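Local structure of NAD(P)H-flavin oxidoreductase (Agrobacterium tumefaciens str. C58, 2FRE) at residues A[142-146]-A[147-151]; A[58-61]-A[62-66]. The protein probably uses bound flavin mononucleotide to carry out NAD(P)H-dependent redox reactions, as expected of a nitroreductase-family flavoenzyme. All coordinates share one frame; numbering follows the deposited sequence.

Overall arrangement
Interaction 2 comes first along the chain, where strand 55-61 turns toward helix 67-72. Interaction 1 follows much later, where helix 140-146 ends and the chain heads for strand 153-162. Their centres are about 16 Å apart, and they meet directly through Leu147 CD1 and Val58 CG1, 4.0 Å from each other. Strand 55-61, which carries interaction 2, and strand 153-162, which follows interaction 1, belong to one antiparallel sheet and each pairs with strand 87-98; Phe70 of helix 67-72 packs on Leu147 as well as on Val58 and Ala60. Both contacts also touch the second subunit, Arg194 of which packs on Asp148 and Val58, so they contribute to the dimer interface as well as to the monomer.

Interaction 1: A[142-146]-A[147-151]; sequences RIVEK and LDIPD
Val144 and Ile149 meet at a C-terminal helix cap, a local contact in which helix 140-146 stops and the chain turns back across its last turn before strand 153-162. Two backbone bonds document the ending. Leu147 N donates to Ile143 O at 2.9 Å, continuing the helical pattern by one step although Leu147 has itself left helical geometry. Ile149 N then reaches back five residues to Val144 O at 3.0 Å, in the carbonyl plane and on a lone pair, with an N-H...O angle of 154°. Between them Asp148 takes a left-handed conformation (phi 60°). The ending resembles a Schellman motif: the six-to-one bond, the left-handed residue and the apolar pair are present, the last with Val144 CG1 4.2 Å from Ile149 CB. On the inner side, Ile143 and Ile149 run side by side and point the same way. CG2 of Ile143, set anti to its own N, faces CD1 of Ile149 at 3.7 Å, while the same methyl meets Leu147 CD1 at 3.9 Å. All three side chains are buried; Phe90 and Ile92 of strand 87-98 and Val155 of strand 153-162 continue the apolar layer. Solvent serves the outer side. One water lies within hydrogen-bonding distance of Val144 O (2.7 Å) and of Ile149 O, and another of Glu145 O and of Asp148 OD1 (2.9 Å), though they cannot donate to every acceptor near them at once. A water-mediated link from the Asp148 carboxylate to the last turn is possible. The second subunit closes over the turn, hydrogen-bonding to the Leu147 backbone and packing Phe195 of that subunit on Ile149 and Pro150.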
ATOM      1  N   ARG A 142     -10.863  15.332  15.564  1.00 28.30           N
ATOM      2  CA  ARG A 142     -10.992  14.817  16.935  1.00 27.86           C
ATOM      3  C   ARG A 142      -9.902  13.785  17.236  1.00 27.01           C
ATOM      4  O   ARG A 142      -9.392  13.728  18.355  1.00 26.68           O
ATOM      5  CB  ARG A 142     -12.359  14.164  17.180  1.00 27.98           C
ATOM      6  CG  ARG A 142     -13.567  15.036  16.896  1.00 29.56           C
ATOM      7  CD  ARG A 142     -14.846  14.327  17.332  1.00 29.80           C
ATOM      8  NE  ARG A 142     -16.031  14.975  16.771  1.00 31.73           N
ATOM      9  CZ  ARG A 142     -17.261  14.469  16.819  1.00 33.13           C
ATOM     10  NH1 ARG A 142     -17.488  13.314  17.413  1.00 34.44           N
ATOM     11  NH2 ARG A 142     -18.276  15.128  16.269  1.00 34.21           N
ATOM     12  N   ILE A 143      -9.566  12.950  16.255  1.00 26.32           N
ATOM     13  CA  ILE A 143      -8.455  12.007  16.417  1.00 26.29           C
ATOM     14  C   ILE A 143      -7.149  12.739  16.742  1.00 25.91           C
ATOM     15  O   ILE A 143      -6.423  12.367  17.673  1.00 24.18           O
ATOM     16  CB  ILE A 143      -8.289  11.090  15.148  1.00 26.38           C
ATOM     17  CG1 ILE A 143      -9.471  10.114  15.068  1.00 26.49           C
ATOM     18  CG2 ILE A 143      -6.976  10.324  15.183  1.00 26.27           C
ATOM     19  CD1 ILE A 143      -9.754   9.612  13.663  1.00 25.73           C
ATOM     20  N   VAL A 144      -6.854  13.783  15.971  1.00 25.88           N
ATOM     21  CA  VAL A 144      -5.644  14.565  16.174  1.00 26.44           C
ATOM     22  C   VAL A 144      -5.586  15.169  17.578  1.00 26.45           C
ATOM     23  O   VAL A 144      -4.555  15.124  18.238  1.00 26.31           O
ATOM     24  CB  VAL A 144      -5.525  15.691  15.095  1.00 26.77           C
ATOM     25  CG1 VAL A 144      -4.438  16.702  15.457  1.00 27.55           C
ATOM     26  CG2 VAL A 144      -5.245  15.066  13.737  1.00 26.80           C
ATOM     27  N   GLU A 145      -6.705  15.715  18.027  1.00 27.11           N
ATOM     28  CA  GLU A 145      -6.777  16.370  19.327  1.00 27.02           C
ATOM     29  C   GLU A 145      -6.727  15.343  20.459  1.00 27.03           C
ATOM     30  O   GLU A 145      -5.924  15.475  21.370  1.00 26.83           O
ATOM     31  CB  GLU A 145      -8.064  17.183  19.424  1.00 27.16           C
ATOM     32  CG  GLU A 145      -8.185  18.005  20.682  1.00 29.24           C
ATOM     33  CD  GLU A 145      -7.041  19.002  20.839  1.00 33.73           C
ATOM     34  OE1 GLU A 145      -6.546  19.520  19.803  1.00 35.96           O
ATOM     35  OE2 GLU A 145      -6.639  19.263  22.001  1.00 36.42           O
ATOM     36  N   LYS A 146      -7.583  14.321  20.395  1.00 26.57           N
ATOM     37  CA  LYS A 146      -7.715  13.355  21.489  1.00 26.80           C
ATOM     38  C   LYS A 146      -6.528  12.395  21.615  1.00 26.64           C
ATOM     39  O   LYS A 146      -6.259  11.895  22.710  1.00 26.64           O
ATOM     40  CB  LYS A 146      -9.012  12.544  21.356  1.00 27.12           C
ATOM     41  CG  LYS A 146     -10.291  13.340  21.542  1.00 28.12           C
ATOM     42  CD  LYS A 146     -10.586  13.691  23.008  1.00 29.80           C
ATOM     43  CE  LYS A 146     -12.057  14.116  23.170  1.00 30.09           C
ATOM     44  NZ  LYS A 146     -12.371  14.834  24.436  1.00 30.56           N
ATOM     45  N   LEU A 147      -5.840  12.110  20.511  1.00 26.16           N
ATOM     46  CA  LEU A 147      -4.722  11.159  20.532  1.00 26.08           C
ATOM     47  C   LEU A 147      -3.357  11.845  20.489  1.00 25.88           C
ATOM     48  O   LEU A 147      -2.331  11.179  20.338  1.00 25.64           O
ATOM     49  CB  LEU A 147      -4.844  10.124  19.396  1.00 25.90           C
ATOM     50  CG  LEU A 147      -6.153   9.302  19.393  1.00 26.77           C
ATOM     51  CD1 LEU A 147      -6.097   8.221  18.378  1.00 27.43           C
ATOM     52  CD2 LEU A 147      -6.485   8.686  20.776  1.00 27.71           C
ATOM     53  N   ASP A 148      -3.356  13.167  20.643  1.00 25.89           N
ATOM     54  CA  ASP A 148      -2.125  13.957  20.771  1.00 26.47           C
ATOM     55  C   ASP A 148      -1.234  13.816  19.551  1.00 26.78           C
ATOM     56  O   ASP A 148      -0.025  13.644  19.674  1.00 27.29           O
ATOM     57  CB  ASP A 148      -1.333  13.554  22.019  1.00 26.78           C
ATOM     58  CG  ASP A 148      -2.112  13.756  23.300  1.00 28.03           C
ATOM     59  OD1 ASP A 148      -2.843  14.768  23.386  1.00 27.93           O
ATOM     60  OD2 ASP A 148      -1.993  12.898  24.214  1.00 30.20           O
ATOM     61  N   ILE A 149      -1.834  13.880  18.370  1.00 26.53           N
ATOM     62  CA  ILE A 149      -1.058  13.781  17.162  1.00 27.36           C
ATOM     63  C   ILE A 149      -0.416  15.142  16.926  1.00 27.67           C
ATOM     64  O   ILE A 149      -1.125  16.146  16.930  1.00 28.08           O
ATOM     65  CB  ILE A 149      -1.926  13.341  15.989  1.00 26.84           C
ATOM     66  CG1 ILE A 149      -2.410  11.904  16.262  1.00 26.75           C
ATOM     67  CG2 ILE A 149      -1.134  13.451  14.656  1.00 26.66           C
ATOM     68  CD1 ILE A 149      -3.516  11.472  15.398  1.00 28.26           C
ATOM     69  N   PRO A 150       0.921  15.176  16.738  1.00 28.06           N
ATOM     70  CA  PRO A 150       1.624  16.453  16.591  1.00 28.29           C
ATOM     71  C   PRO A 150       1.351  17.085  15.245  1.00 28.41           C
ATOM     72  O   PRO A 150       0.850  16.422  14.340  1.00 28.68           O
ATOM     73  CB  PRO A 150       3.109  16.065  16.697  1.00 28.61           C
ATOM     74  CG  PRO A 150       3.127  14.603  17.049  1.00 28.09           C
ATOM     75  CD  PRO A 150       1.850  14.042  16.626  1.00 27.63           C
ATOM     76  N   ASP A 151       1.681  18.364  15.134  1.00 28.49           N
ATOM     77  CA  ASP A 151       1.560  19.106  13.896  1.00 29.27           C
ATOM     78  C   ASP A 151       2.425  18.445  12.833  1.00 29.00           C
ATOM     79  O   ASP A 151       3.516  17.940  13.129  1.00 28.89           O
ATOM     80  CB  ASP A 151       1.999  20.576  14.080  1.00 29.72           C
ATOM     81  CG  ASP A 151       1.115  21.343  15.069  1.00 32.21           C
ATOM     82  OD1 ASP A 151       0.048  20.817  15.483  1.00 34.47           O
ATOM     83  OD2 ASP A 151       1.486  22.483  15.441  1.00 35.64           O
TER
HETATM   84  O   HOH W   1      -2.914  17.099  19.078  1.00 45.30           O
HETATM   85  O   HOH W   2      -3.804  16.984  21.843  1.00 50.13           O

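Interaction 2: A[58-61]-A[62-66]; sequences VYAH and KDSED
His61 and Asp63 meet with the carboxylate folded back on the strand: OD1 of Asp63 lies 3.3 Å from His61 CB. The first torsion of Asp63 accounts for this, since chi1 of 75° sets CG between its own N and carbonyl carbon. The His61 ring swings away from the turn, with CG anti to the carbonyl carbon (chi1 -75°), toward Lys33 and Leu36 of helix 33-44; its ND1 stays 5.0 Å from Asp63 OD1, too far for a direct bond between them. The bond from CA to CB of Ser64 points back toward the strand. Its CB sits 3.1 Å from His61 O and 4.2 Å from Ala60 CB, making a small methyl-to-methylene contact between the strand end and the turn. The backbone is a type I beta turn from His61 to Ser64, in which Ser64 N donates to His61 O at 2.9 Å, from above the carbonyl plane. Directly afterwards Ser64 OG accepts from Asp66 N at 2.9 Å, an ST turn that engages the amide at the N-cap position just before helix 67-72. The Lys62 ammonium is held by neutral backbone oxygens, those of Ala85 and Lys83, while Asp66 OD2 meets an opposite charge in a salt bridge with Arg194 NH1 of the second subunit. The turn itself is therefore held by backbone and hydroxyl bonds and not by a salt bridge within the loop.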
ATOM      1  N   VAL A  58      -1.327   4.405  15.911  1.00 22.71           N
ATOM      2  CA  VAL A  58      -1.805   4.564  17.286  1.00 22.70           C
ATOM      3  C   VAL A  58      -2.936   3.548  17.473  1.00 22.71           C
ATOM      4  O   VAL A  58      -3.927   3.565  16.750  1.00 22.42           O
ATOM      5  CB  VAL A  58      -2.246   6.007  17.557  1.00 22.64           C
ATOM      6  CG1 VAL A  58      -2.664   6.200  19.001  1.00 23.70           C
ATOM      7  CG2 VAL A  58      -1.083   6.955  17.214  1.00 23.13           C
ATOM      8  N   TYR A  59      -2.744   2.634  18.414  1.00 22.56           N
ATOM      9  CA  TYR A  59      -3.612   1.476  18.545  1.00 23.44           C
ATOM     10  C   TYR A  59      -4.152   1.245  19.957  1.00 23.19           C
ATOM     11  O   TYR A  59      -3.579   1.703  20.953  1.00 23.76           O
ATOM     12  CB  TYR A  59      -2.872   0.227  18.048  1.00 23.41           C
ATOM     13  CG  TYR A  59      -1.686  -0.186  18.900  1.00 23.24           C
ATOM     14  CD1 TYR A  59      -1.857  -0.999  20.021  1.00 24.54           C
ATOM     15  CD2 TYR A  59      -0.401   0.247  18.591  1.00 24.78           C
ATOM     16  CE1 TYR A  59      -0.764  -1.381  20.805  1.00 24.35           C
ATOM     17  CE2 TYR A  59       0.682  -0.127  19.355  1.00 24.34           C
ATOM     18  CZ  TYR A  59       0.489  -0.935  20.463  1.00 24.07           C
ATOM     19  OH  TYR A  59       1.581  -1.308  21.203  1.00 27.24           O
ATOM     20  N   ALA A  60      -5.257   0.506  20.011  1.00 24.28           N
ATOM     21  CA  ALA A  60      -5.892   0.085  21.256  1.00 24.93           C
ATOM     22  C   ALA A  60      -6.498  -1.316  21.088  1.00 25.01           C
ATOM     23  O   ALA A  60      -7.119  -1.609  20.064  1.00 25.60           O
ATOM     24  CB  ALA A  60      -6.961   1.078  21.656  1.00 25.10           C
ATOM     25  N   HIS A  61      -6.282  -2.175  22.078  1.00 25.85           N
ATOM     26  CA  HIS A  61      -6.970  -3.469  22.153  1.00 25.97           C
ATOM     27  C   HIS A  61      -8.357  -3.308  22.759  1.00 26.50           C
ATOM     28  O   HIS A  61      -8.623  -2.387  23.533  1.00 26.28           O
ATOM     29  CB  HIS A  61      -6.179  -4.451  23.017  1.00 26.29           C
ATOM     30  CG  HIS A  61      -4.956  -4.997  22.352  1.00 27.41           C
ATOM     31  ND1 HIS A  61      -4.962  -6.183  21.644  1.00 27.17           N
ATOM     32  CD2 HIS A  61      -3.681  -4.535  22.309  1.00 26.41           C
ATOM     33  CE1 HIS A  61      -3.747  -6.413  21.179  1.00 27.70           C
ATOM     34  NE2 HIS A  61      -2.950  -5.436  21.579  1.00 27.50           N
ATOM     35  N   LYS A  62      -9.221  -4.257  22.444  1.00 27.65           N
ATOM     36  CA  LYS A  62     -10.563  -4.318  23.010  1.00 28.90           C
ATOM     37  C   LYS A  62     -10.609  -4.197  24.547  1.00 28.66           C
ATOM     38  O   LYS A  62     -11.557  -3.606  25.074  1.00 29.18           O
ATOM     39  CB  LYS A  62     -11.253  -5.617  22.587  1.00 29.50           C
ATOM     40  CG  LYS A  62     -12.700  -5.426  22.272  1.00 31.72           C
ATOM     41  CD  LYS A  62     -13.544  -6.434  22.970  1.00 36.50           C
ATOM     42  CE  LYS A  62     -14.990  -6.297  22.523  1.00 38.31           C
ATOM     43  NZ  LYS A  62     -15.012  -5.786  21.124  1.00 37.95           N
ATOM     44  N   ASP A  63      -9.586  -4.713  25.248  1.00 29.46           N
ATOM     45  CA  ASP A  63      -9.465  -4.585  26.739  1.00 29.67           C
ATOM     46  C   ASP A  63      -8.845  -3.288  27.282  1.00 29.80           C
ATOM     47  O   ASP A  63      -8.635  -3.152  28.489  1.00 30.73           O
ATOM     48  CB  ASP A  63      -8.688  -5.771  27.336  1.00 30.40           C
ATOM     49  CG  ASP A  63      -7.160  -5.705  27.081  1.00 31.97           C
ATOM     50  OD1 ASP A  63      -6.696  -4.968  26.198  1.00 35.07           O
ATOM     51  OD2 ASP A  63      -6.409  -6.436  27.771  1.00 33.85           O
ATOM     52  N   SER A  64      -8.562  -2.337  26.410  1.00 29.36           N
ATOM     53  CA  SER A  64      -7.905  -1.106  26.792  1.00 28.41           C
ATOM     54  C   SER A  64      -8.840  -0.170  27.555  1.00 27.48           C
ATOM     55  O   SER A  64     -10.006  -0.048  27.210  1.00 25.81           O
ATOM     56  CB  SER A  64      -7.446  -0.359  25.548  1.00 28.50           C
ATOM     57  OG  SER A  64      -6.890   0.922  25.909  1.00 31.24           O
ATOM     58  N   GLU A  65      -8.289   0.546  28.532  1.00 26.97           N
ATOM     59  CA  GLU A  65      -8.986   1.676  29.158  1.00 27.32           C
ATOM     60  C   GLU A  65      -9.459   2.709  28.142  1.00 26.63           C
ATOM     61  O   GLU A  65     -10.416   3.413  28.409  1.00 27.78           O
ATOM     62  CB  GLU A  65      -8.086   2.396  30.166  1.00 27.78           C
ATOM     63  CG  GLU A  65      -7.754   1.622  31.435  1.00 31.08           C
ATOM     64  CD  GLU A  65      -8.905   1.577  32.432  1.00 34.92           C
ATOM     65  OE1 GLU A  65      -8.869   2.331  33.440  1.00 37.63           O
ATOM     66  OE2 GLU A  65      -9.839   0.778  32.204  1.00 37.07           O
ATOM     67  N   ASP A  66      -8.785   2.819  26.997  1.00 26.22           N
ATOM     68  CA  ASP A  66      -9.179   3.787  25.964  1.00 25.44           C
ATOM     69  C   ASP A  66      -9.963   3.234  24.783  1.00 23.81           C
ATOM     70  O   ASP A  66     -10.192   3.949  23.818  1.00 23.63           O
ATOM     71  CB  ASP A  66      -7.952   4.496  25.421  1.00 26.42           C
ATOM     72  CG  ASP A  66      -7.289   5.352  26.453  1.00 27.58           C
ATOM     73  OD1 ASP A  66      -7.979   6.150  27.149  1.00 31.56           O
ATOM     74  OD2 ASP A  66      -6.064   5.218  26.554  1.00 31.28           O
TER